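Local coordinates for protein insecticidal Delta-Endotoxin Cry8Ea1 (PDB 3EB7) that is an insecticidal three-domain Cry toxin, active against larvae of Holotrichia parallela and probably acting by forming pores in gut-cell membranes, at residues 298-310 with 418-430. Numbering follows the deposited sequence.
Sequences LKKWIGHQISSQP and YVTFIRNPDVPVF. With SO4 (sulfate ion), chain E.
Pro428 sits with CG over one face of the Trp301 indole, while the Phe421 ring runs nearly parallel to the five-membered ring, planes at 18°, but offset enough that little of one ring lies over the other. Here two of the three antiparallel sheets of the Cry-toxin beta-prism domain meet in its core, through strand 298-310 and the hairpin of strands 418-422 and 427-430. With CG anti to the backbone N (chi1 -179°), Trp301 carries its six-membered ring across to Val419, CZ2 3.7 Å from CG1, and to the edge of Phe430. In its own plane it donates from NE1 to His304 ND1, 3.0 Å away; His304 NE2 in turn donates a hydrogen bond to Val419 O at 2.8 Å, from above the carbonyl plane, and between them the two bonds fix the imidazole's rotation. Ile306 CD1 sits over one face of Tyr418, 3.9 Å from the ring centroid, and a water at the phenol's edge joins OH to Ser308 OG and Ile306 O. Ile302 CB lies over the centre of the guanidinium of Arg423, in the hairpin's turn. Arg423 NH1 also bonds Asp426 OD2, weakly; Lys300, bent at its end (chi4 70°), brings NZ to 2.6 Å from Asp426 OD2, nearly along the C-O axis.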
loop_
_atom_site.group_PDB
_atom_site.type_symbol
_atom_site.label_atom_id
_atom_site.label_comp_id
_atom_site.label_asym_id
_atom_site.label_seq_id
_atom_site.Cartn_x
_atom_site.Cartn_y
_atom_site.Cartn_z
ATOM N N LEU A 298 -11.404 -18.026 31.136
ATOM C CA LEU A 298 -10.799 -17.199 30.110
ATOM C C LEU A 298 -10.270 -15.888 30.717
ATOM O O LEU A 298 -11.048 -15.057 31.234
ATOM C CB LEU A 298 -11.814 -16.935 28.971
ATOM C CG LEU A 298 -11.474 -16.065 27.750
ATOM C CD1 LEU A 298 -10.304 -16.645 26.918
ATOM C CD2 LEU A 298 -12.756 -15.791 26.872
ATOM N N LYS A 299 -8.958 -15.713 30.653
ATOM C CA LYS A 299 -8.384 -14.402 30.949
ATOM C C LYS A 299 -8.084 -13.709 29.626
ATOM O O LYS A 299 -7.288 -14.199 28.810
ATOM C CB LYS A 299 -7.121 -14.515 31.763
ATOM C CG LYS A 299 -7.308 -14.873 33.172
ATOM C CD LYS A 299 -5.929 -15.237 33.708
ATOM C CE LYS A 299 -5.859 -15.092 35.175
ATOM N NZ LYS A 299 -4.709 -15.936 35.638
ATOM N N LYS A 300 -8.727 -12.563 29.417
ATOM C CA LYS A 300 -8.787 -11.984 28.084
ATOM C C LYS A 300 -8.540 -10.481 28.089
ATOM O O LYS A 300 -8.666 -9.828 29.098
ATOM C CB LYS A 300 -10.128 -12.332 27.410
ATOM C CG LYS A 300 -11.350 -11.873 28.162
ATOM C CD LYS A 300 -12.612 -12.042 27.284
ATOM C CE LYS A 300 -13.936 -12.093 28.086
ATOM N NZ LYS A 300 -14.223 -10.769 28.653
ATOM N N TRP A 301 -8.183 -9.967 26.925
ATOM C CA TRP A 301 -7.942 -8.559 26.653
ATOM C C TRP A 301 -9.306 -7.853 26.671
ATOM O O TRP A 301 -10.159 -8.067 25.749
ATOM C CB TRP A 301 -7.313 -8.509 25.252
ATOM C CG TRP A 301 -6.899 -7.156 24.656
ATOM C CD1 TRP A 301 -7.541 -5.929 24.773
ATOM C CD2 TRP A 301 -5.775 -6.933 23.782
ATOM N NE1 TRP A 301 -6.849 -4.967 24.042
ATOM C CE2 TRP A 301 -5.782 -5.559 23.415
ATOM C CE3 TRP A 301 -4.769 -7.765 23.268
ATOM C CZ2 TRP A 301 -4.799 -5.000 22.589
ATOM C CZ3 TRP A 301 -3.789 -7.205 22.448
ATOM C CH2 TRP A 301 -3.820 -5.826 22.115
ATOM N N ILE A 302 -9.536 -7.073 27.732
ATOM C CA ILE A 302 -10.779 -6.292 27.899
ATOM C C ILE A 302 -10.635 -4.772 27.647
ATOM O O ILE A 302 -11.626 -4.044 27.673
ATOM C CB ILE A 302 -11.466 -6.491 29.295
ATOM C CG1 ILE A 302 -10.557 -5.990 30.431
ATOM C CG2 ILE A 302 -11.901 -7.914 29.495
ATOM C CD1 ILE A 302 -11.237 -5.940 31.838
ATOM N N GLY A 303 -9.417 -4.302 27.413
ATOM C CA GLY A 303 -9.164 -2.892 27.118
ATOM C C GLY A 303 -7.677 -2.688 26.943
ATOM O O GLY A 303 -6.884 -3.571 27.294
ATOM N N HIS A 304 -7.284 -1.557 26.367
ATOM C CA HIS A 304 -5.870 -1.214 26.197
ATOM C C HIS A 304 -5.671 0.278 26.101
ATOM O O HIS A 304 -6.596 1.048 25.845
ATOM C CB HIS A 304 -5.234 -1.922 24.983
ATOM C CG HIS A 304 -5.778 -1.497 23.652
ATOM N ND1 HIS A 304 -6.893 -2.077 23.082
ATOM C CD2 HIS A 304 -5.334 -0.578 22.760
ATOM C CE1 HIS A 304 -7.132 -1.511 21.912
ATOM N NE2 HIS A 304 -6.185 -0.619 21.676
ATOM N N GLN A 305 -4.431 0.666 26.306
ATOM C CA GLN A 305 -3.993 2.035 26.192
ATOM C C GLN A 305 -2.871 1.999 25.169
ATOM O O GLN A 305 -1.961 1.189 25.254
ATOM C CB GLN A 305 -3.513 2.514 27.570
ATOM C CG GLN A 305 -3.586 3.992 27.746
ATOM C CD GLN A 305 -2.662 4.532 28.819
ATOM O OE1 GLN A 305 -3.122 5.131 29.767
ATOM N NE2 GLN A 305 -1.365 4.343 28.660
ATOM N N ILE A 306 -2.945 2.825 24.160
ATOM C CA ILE A 306 -1.982 2.745 23.080
ATOM C C ILE A 306 -1.385 4.111 22.808
ATOM O O ILE A 306 -2.102 5.111 22.778
ATOM C CB ILE A 306 -2.614 2.118 21.772
ATOM C CG1 ILE A 306 -1.564 2.030 20.641
ATOM C CG2 ILE A 306 -3.891 2.887 21.319
ATOM C CD1 ILE A 306 -1.981 1.112 19.507
ATOM N N SER A 307 -0.067 4.155 22.620
ATOM C CA SER A 307 0.622 5.393 22.282
ATOM C C SER A 307 1.260 5.228 20.930
ATOM O O SER A 307 1.846 4.165 20.621
ATOM C CB SER A 307 1.698 5.751 23.323
ATOM O OG SER A 307 1.141 5.994 24.609
ATOM N N SER A 308 1.143 6.287 20.125
ATOM C CA SER A 308 1.840 6.410 18.833
ATOM C C SER A 308 2.393 7.807 18.616
ATOM O O SER A 308 2.046 8.785 19.325
ATOM C CB SER A 308 0.899 6.072 17.674
ATOM O OG SER A 308 -0.309 6.810 17.775
ATOM N N GLN A 309 3.191 7.908 17.560
ATOM C CA GLN A 309 3.977 9.075 17.283
ATOM C C GLN A 309 4.261 9.206 15.800
ATOM O O GLN A 309 4.856 8.299 15.228
ATOM C CB GLN A 309 5.321 8.921 18.016
ATOM C CG GLN A 309 5.982 10.217 18.206
ATOM C CD GLN A 309 7.413 10.089 18.647
ATOM O OE1 GLN A 309 8.149 11.067 18.644
ATOM N NE2 GLN A 309 7.811 8.908 19.040
ATOM N N PRO A 310 3.906 10.370 15.195
ATOM C CA PRO A 310 4.376 10.793 13.857
ATOM C C PRO A 310 5.906 10.957 13.862
ATOM O O PRO A 310 6.500 11.194 14.936
ATOM C CB PRO A 310 3.726 12.187 13.651
ATOM C CG PRO A 310 2.683 12.319 14.662
ATOM C CD PRO A 310 3.058 11.401 15.825
ATOM N N TYR A 418 -1.191 -0.034 14.846
ATOM C CA TYR A 418 -2.185 0.389 15.796
ATOM C C TYR A 418 -3.113 -0.778 16.157
ATOM O O TYR A 418 -3.143 -1.807 15.464
ATOM C CB TYR A 418 -2.980 1.566 15.190
ATOM C CG TYR A 418 -3.437 2.591 16.211
ATOM C CD1 TYR A 418 -2.545 3.549 16.719
ATOM C CD2 TYR A 418 -4.760 2.601 16.666
ATOM C CE1 TYR A 418 -2.985 4.488 17.683
ATOM C CE2 TYR A 418 -5.207 3.537 17.614
ATOM C CZ TYR A 418 -4.319 4.457 18.112
ATOM O OH TYR A 418 -4.759 5.355 19.047
ATOM N N VAL A 419 -3.858 -0.599 17.252
ATOM C CA VAL A 419 -4.897 -1.508 17.723
ATOM C C VAL A 419 -6.155 -0.722 18.131
ATOM O O VAL A 419 -6.101 0.177 18.991
ATOM C CB VAL A 419 -4.420 -2.323 18.959
ATOM C CG1 VAL A 419 -5.359 -3.490 19.228
ATOM C CG2 VAL A 419 -2.973 -2.868 18.777
ATOM N N THR A 420 -7.292 -1.071 17.510
ATOM C CA THR A 420 -8.617 -0.592 17.918
ATOM C C THR A 420 -9.404 -1.754 18.526
ATOM O O THR A 420 -8.957 -2.899 18.485
ATOM C CB THR A 420 -9.384 0.009 16.749
ATOM O OG1 THR A 420 -9.544 -0.996 15.728
ATOM C CG2 THR A 420 -8.589 1.198 16.193
ATOM N N PHE A 421 -10.571 -1.479 19.090
ATOM C CA PHE A 421 -11.200 -2.468 19.945
ATOM C C PHE A 421 -12.684 -2.164 20.083
ATOM O O PHE A 421 -13.077 -0.996 20.019
ATOM C CB PHE A 421 -10.458 -2.441 21.303
ATOM C CG PHE A 421 -10.861 -3.513 22.288
ATOM C CD1 PHE A 421 -10.318 -4.785 22.226
ATOM C CD2 PHE A 421 -11.708 -3.210 23.345
ATOM C CE1 PHE A 421 -10.695 -5.785 23.158
ATOM C CE2 PHE A 421 -12.073 -4.191 24.284
ATOM C CZ PHE A 421 -11.568 -5.475 24.192
ATOM N N ILE A 422 -13.505 -3.212 20.212
ATOM C CA ILE A 422 -14.871 -3.092 20.722
ATOM C C ILE A 422 -15.016 -4.049 21.902
ATOM O O ILE A 422 -14.253 -5.008 22.013
ATOM C CB ILE A 422 -15.969 -3.437 19.644
ATOM C CG1 ILE A 422 -15.847 -4.899 19.191
ATOM C CG2 ILE A 422 -15.881 -2.502 18.466
ATOM C CD1 ILE A 422 -16.888 -5.367 18.171
ATOM N N ARG A 423 -16.018 -3.795 22.743
ATOM C CA ARG A 423 -16.393 -4.615 23.903
ATOM C C ARG A 423 -17.649 -5.420 23.594
ATOM O O ARG A 423 -18.449 -5.002 22.765
ATOM C CB ARG A 423 -16.724 -3.715 25.101
ATOM C CG ARG A 423 -15.576 -3.498 26.108
ATOM C CD ARG A 423 -15.273 -4.780 26.828
ATOM N NE ARG A 423 -15.282 -4.609 28.262
ATOM C CZ ARG A 423 -15.294 -5.595 29.156
ATOM N NH1 ARG A 423 -15.298 -6.890 28.801
ATOM N NH2 ARG A 423 -15.312 -5.249 30.433
ATOM N N ASN A 424 -17.832 -6.552 24.298
ATOM C CA ASN A 424 -19.034 -7.404 24.196
ATOM C C ASN A 424 -19.606 -7.483 22.808
ATOM O O ASN A 424 -20.644 -6.855 22.554
ATOM C CB ASN A 424 -20.180 -6.915 25.093
ATOM C CG ASN A 424 -19.729 -6.491 26.455
ATOM O OD1 ASN A 424 -20.330 -5.571 27.039
ATOM N ND2 ASN A 424 -18.686 -7.140 26.988
ATOM N N PRO A 425 -18.964 -8.264 21.918
ATOM C CA PRO A 425 -17.790 -9.111 22.219
ATOM C C PRO A 425 -16.442 -8.330 22.253
ATOM O O PRO A 425 -16.305 -7.313 21.569
ATOM C CB PRO A 425 -17.816 -10.125 21.088
ATOM C CG PRO A 425 -18.400 -9.361 19.940
ATOM C CD PRO A 425 -19.371 -8.364 20.512
ATOM N N ASP A 426 -15.484 -8.794 23.063
ATOM C CA ASP A 426 -14.189 -8.108 23.253
ATOM C C ASP A 426 -13.272 -8.485 22.101
ATOM O O ASP A 426 -12.656 -9.580 22.094
ATOM C CB ASP A 426 -13.564 -8.484 24.600
ATOM C CG ASP A 426 -14.485 -8.159 25.796
ATOM O OD1 ASP A 426 -15.291 -7.197 25.702
ATOM O OD2 ASP A 426 -14.400 -8.847 26.846
ATOM N N VAL A 427 -13.252 -7.615 21.096
ATOM C CA VAL A 427 -12.561 -7.898 19.859
ATOM C C VAL A 427 -11.650 -6.739 19.391
ATOM O O VAL A 427 -12.142 -5.669 19.037
ATOM C CB VAL A 427 -13.548 -8.286 18.696
ATOM C CG1 VAL A 427 -12.777 -8.647 17.461
ATOM C CG2 VAL A 427 -14.457 -9.432 19.073
ATOM N N PRO A 428 -10.323 -6.968 19.390
ATOM C CA PRO A 428 -9.351 -6.030 18.796
ATOM C C PRO A 428 -9.178 -6.159 17.279
ATOM O O PRO A 428 -9.444 -7.219 16.690
ATOM C CB PRO A 428 -8.034 -6.362 19.526
ATOM C CG PRO A 428 -8.203 -7.781 20.113
ATOM C CD PRO A 428 -9.676 -8.159 20.008
ATOM N N VAL A 429 -8.768 -5.064 16.641
ATOM C CA VAL A 429 -8.390 -5.090 15.229
ATOM C C VAL A 429 -6.972 -4.528 15.174
ATOM O O VAL A 429 -6.659 -3.553 15.856
ATOM C CB VAL A 429 -9.406 -4.259 14.342
ATOM C CG1 VAL A 429 -8.891 -4.002 12.952
ATOM C CG2 VAL A 429 -10.735 -4.979 14.248
ATOM N N PHE A 430 -6.101 -5.173 14.406
ATOM C CA PHE A 430 -4.731 -4.671 14.201
ATOM C C PHE A 430 -4.661 -3.930 12.867
ATOM O O PHE A 430 -5.209 -4.393 11.868
ATOM C CB PHE A 430 -3.729 -5.829 14.209
ATOM C CG PHE A 430 -3.519 -6.509 15.565
ATOM C CD1 PHE A 430 -2.733 -7.670 15.649
ATOM C CD2 PHE A 430 -4.075 -6.020 16.742
ATOM C CE1 PHE A 430 -2.505 -8.317 16.904
ATOM C CE2 PHE A 430 -3.849 -6.676 18.003
ATOM C CZ PHE A 430 -3.074 -7.781 18.084
HETATM S S SO4 E . -5.817 -16.927 38.885
HETATM O O1 SO4 E . -6.266 -17.555 40.124
HETATM O O2 SO4 E . -4.617 -16.133 39.149
HETATM O O3 SO4 E . -5.552 -18.023 37.941
HETATM O O4 SO4 E . -6.830 -16.033 38.315
HETATM O O HOH W 1 -10.355 -9.575 23.629
HETATM O O HOH W 2 -2.624 6.799 20.067
#